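Local structure of epimerase (Methylomonas sp. DH-1, 7CJ7) at residues L182-Y187 with I191-M196. The protein catalyses the manganese-dependent epimerization of ketoses at C3, acting most strongly on L-ribulose and also on D-ribulose, D-allulose and D-fructose. Sequence-based numbering, arbitrary orientation.
Sequences LHLDTY and IEENGM. With MN (manganese (II) ion), chain D.
M196 meets T186 where strand 180-185 of a TIM barrel passes directly into the short helix 186-192 and the chain then folds back as a loop toward the start of that helix. This is the tight part of the contact. The methionine chain, bent at its second and third torsions (chi2 -68°, chi3 -65°), crosses the threonine side chain at about a right angle and brings its CE 4.0 Å from T186 CB. The same CE also lies 4.0 Å from T186 O; the flexible, unbranched thioether chain lets its terminal methyl touch both side chain and backbone of T186, while F230 of helix 227-236 packs on both residues. Threonine suits the spot because its methyl, CG2, joins this apolar packing and its OG1 bonds to the G213 carbonyl.

Within the helix, I191 follows Y187 by one turn and brings CD1 obliquely over the rim of the Y187 ring, 4.3 Å from CZ. Y187 lies close to the sugar pocket; its ring forms a cation-pi pair with R217, and its OH bonds to Y157 of the second subunit, where I191 also packs on its own counterpart.

Contact is looser between L184 and E193: CD2 of the leucine comes no nearer than 4.5 Å to OE2. That buried carboxylate is instead held by S199 and the G165 amide. Beyond it the chain reaches solvent at N194, the centre of an inverse gamma turn, and at G195, which adopts a positive phi that residues with a side chain take up less readily.

D185 turns the other way and serves both helix and active site. Its extended first torsion (chi1 179°) carries the carboxylate away from the backbone N; as N-cap, its OD1 accepts a hydrogen bond from Y187 N at 2.9 Å, while its OD2 binds manganese at 2.0 Å.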
loop_
_atom_site.group_PDB
_atom_site.type_symbol
_atom_site.label_atom_id
_atom_site.label_comp_id
_atom_site.label_asym_id
_atom_site.label_seq_id
_atom_site.Cartn_x
_atom_site.Cartn_y
_atom_site.Cartn_z
ATOM N N LEU A 182 -10.268 -5.634 -18.069
ATOM C CA LEU A 182 -9.772 -5.005 -16.828
ATOM C C LEU A 182 -10.361 -5.762 -15.633
ATOM O O LEU A 182 -11.511 -6.247 -15.699
ATOM C CB LEU A 182 -10.208 -3.541 -16.822
ATOM C CG LEU A 182 -9.601 -2.675 -15.729
ATOM C CD1 LEU A 182 -8.132 -2.438 -16.014
ATOM C CD2 LEU A 182 -10.350 -1.359 -15.612
ATOM N N HIS A 183 -9.580 -5.863 -14.578
ATOM C CA HIS A 183 -9.992 -6.451 -13.282
ATOM C C HIS A 183 -9.725 -5.391 -12.214
ATOM O O HIS A 183 -8.577 -4.936 -12.125
ATOM C CB HIS A 183 -9.252 -7.783 -13.113
ATOM C CG HIS A 183 -9.355 -8.429 -11.777
ATOM N ND1 HIS A 183 -8.653 -9.586 -11.488
ATOM C CD2 HIS A 183 -10.035 -8.099 -10.655
ATOM C CE1 HIS A 183 -8.896 -9.942 -10.242
ATOM N NE2 HIS A 183 -9.753 -9.052 -9.709
ATOM N N LEU A 184 -10.764 -4.942 -11.507
ATOM C CA LEU A 184 -10.626 -3.908 -10.454
ATOM C C LEU A 184 -10.817 -4.569 -9.094
ATOM O O LEU A 184 -11.603 -5.535 -9.001
ATOM C CB LEU A 184 -11.636 -2.783 -10.666
ATOM C CG LEU A 184 -11.350 -1.862 -11.853
ATOM C CD1 LEU A 184 -12.459 -0.836 -11.981
ATOM C CD2 LEU A 184 -10.008 -1.154 -11.699
ATOM N N ASP A 185 -10.097 -4.062 -8.101
ATOM C CA ASP A 185 -10.074 -4.600 -6.717
ATOM C C ASP A 185 -10.204 -3.414 -5.762
ATOM O O ASP A 185 -9.331 -2.525 -5.800
ATOM C CB ASP A 185 -8.795 -5.410 -6.509
ATOM C CG ASP A 185 -8.655 -6.003 -5.118
ATOM O OD1 ASP A 185 -9.074 -5.353 -4.162
ATOM O OD2 ASP A 185 -8.114 -7.106 -5.022
ATOM N N THR A 186 -11.263 -3.370 -4.955
ATOM C CA THR A 186 -11.587 -2.177 -4.130
ATOM C C THR A 186 -10.431 -1.871 -3.165
ATOM O O THR A 186 -10.240 -0.694 -2.840
ATOM C CB THR A 186 -12.921 -2.340 -3.399
ATOM O OG1 THR A 186 -12.881 -3.514 -2.584
ATOM C CG2 THR A 186 -14.087 -2.410 -4.362
ATOM N N TYR A 187 -9.700 -2.881 -2.695
ATOM C CA TYR A 187 -8.547 -2.676 -1.780
ATOM C C TYR A 187 -7.489 -1.817 -2.484
ATOM O O TYR A 187 -6.977 -0.850 -1.897
ATOM C CB TYR A 187 -7.958 -4.010 -1.324
ATOM C CG TYR A 187 -6.577 -3.895 -0.733
ATOM C CD1 TYR A 187 -6.377 -3.402 0.541
ATOM C CD2 TYR A 187 -5.460 -4.282 -1.454
ATOM C CE1 TYR A 187 -5.106 -3.283 1.082
ATOM C CE2 TYR A 187 -4.185 -4.176 -0.923
ATOM C CZ TYR A 187 -4.009 -3.700 0.360
ATOM O OH TYR A 187 -2.755 -3.586 0.891
ATOM N N ILE A 191 -6.342 2.862 -2.500
ATOM C CA ILE A 191 -5.001 3.502 -2.444
ATOM C C ILE A 191 -4.846 4.444 -3.646
ATOM O O ILE A 191 -4.559 5.628 -3.420
ATOM C CB ILE A 191 -3.895 2.433 -2.357
ATOM C CG1 ILE A 191 -4.029 1.607 -1.076
ATOM C CG2 ILE A 191 -2.517 3.055 -2.483
ATOM C CD1 ILE A 191 -3.280 0.295 -1.093
ATOM N N GLU A 192 -5.117 3.971 -4.865
ATOM C CA GLU A 192 -4.565 4.573 -6.111
ATOM C C GLU A 192 -5.575 5.471 -6.844
ATOM O O GLU A 192 -5.119 6.378 -7.537
ATOM C CB GLU A 192 -4.050 3.478 -7.043
ATOM C CG GLU A 192 -2.939 2.623 -6.458
ATOM C CD GLU A 192 -1.604 3.309 -6.204
ATOM O OE1 GLU A 192 -1.418 4.462 -6.662
ATOM O OE2 GLU A 192 -0.752 2.691 -5.542
ATOM N N GLU A 193 -6.882 5.255 -6.700
ATOM C CA GLU A 193 -7.902 5.867 -7.590
ATOM C C GLU A 193 -8.379 7.225 -7.055
ATOM O O GLU A 193 -8.441 7.428 -5.817
ATOM C CB GLU A 193 -9.124 4.957 -7.743
ATOM C CG GLU A 193 -8.811 3.610 -8.351
ATOM C CD GLU A 193 -8.621 3.598 -9.855
ATOM O OE1 GLU A 193 -9.108 4.552 -10.526
ATOM O OE2 GLU A 193 -8.017 2.623 -10.364
ATOM N N ASN A 194 -8.749 8.111 -7.980
ATOM C CA ASN A 194 -9.435 9.395 -7.695
ATOM C C ASN A 194 -10.915 9.101 -7.435
ATOM O O ASN A 194 -11.731 9.352 -8.335
ATOM C CB ASN A 194 -9.273 10.369 -8.860
ATOM C CG ASN A 194 -7.990 11.167 -8.812
ATOM O OD1 ASN A 194 -7.003 10.744 -8.218
ATOM N ND2 ASN A 194 -8.006 12.343 -9.419
ATOM N N GLY A 195 -11.245 8.552 -6.264
ATOM C CA GLY A 195 -12.607 8.090 -5.950
ATOM C C GLY A 195 -12.878 6.731 -6.567
ATOM O O GLY A 195 -12.046 6.241 -7.377
ATOM N N MET A 196 -14.011 6.123 -6.236
ATOM C CA MET A 196 -14.241 4.690 -6.539
ATOM C C MET A 196 -15.104 4.516 -7.798
ATOM O O MET A 196 -15.473 3.363 -8.078
ATOM C CB MET A 196 -14.893 3.992 -5.343
ATOM C CG MET A 196 -14.072 4.096 -4.060
ATOM S SD MET A 196 -12.522 3.167 -4.142
ATOM C CE MET A 196 -13.194 1.510 -4.281
HETATM MN MN MN D . -7.428 -8.870 -5.695
#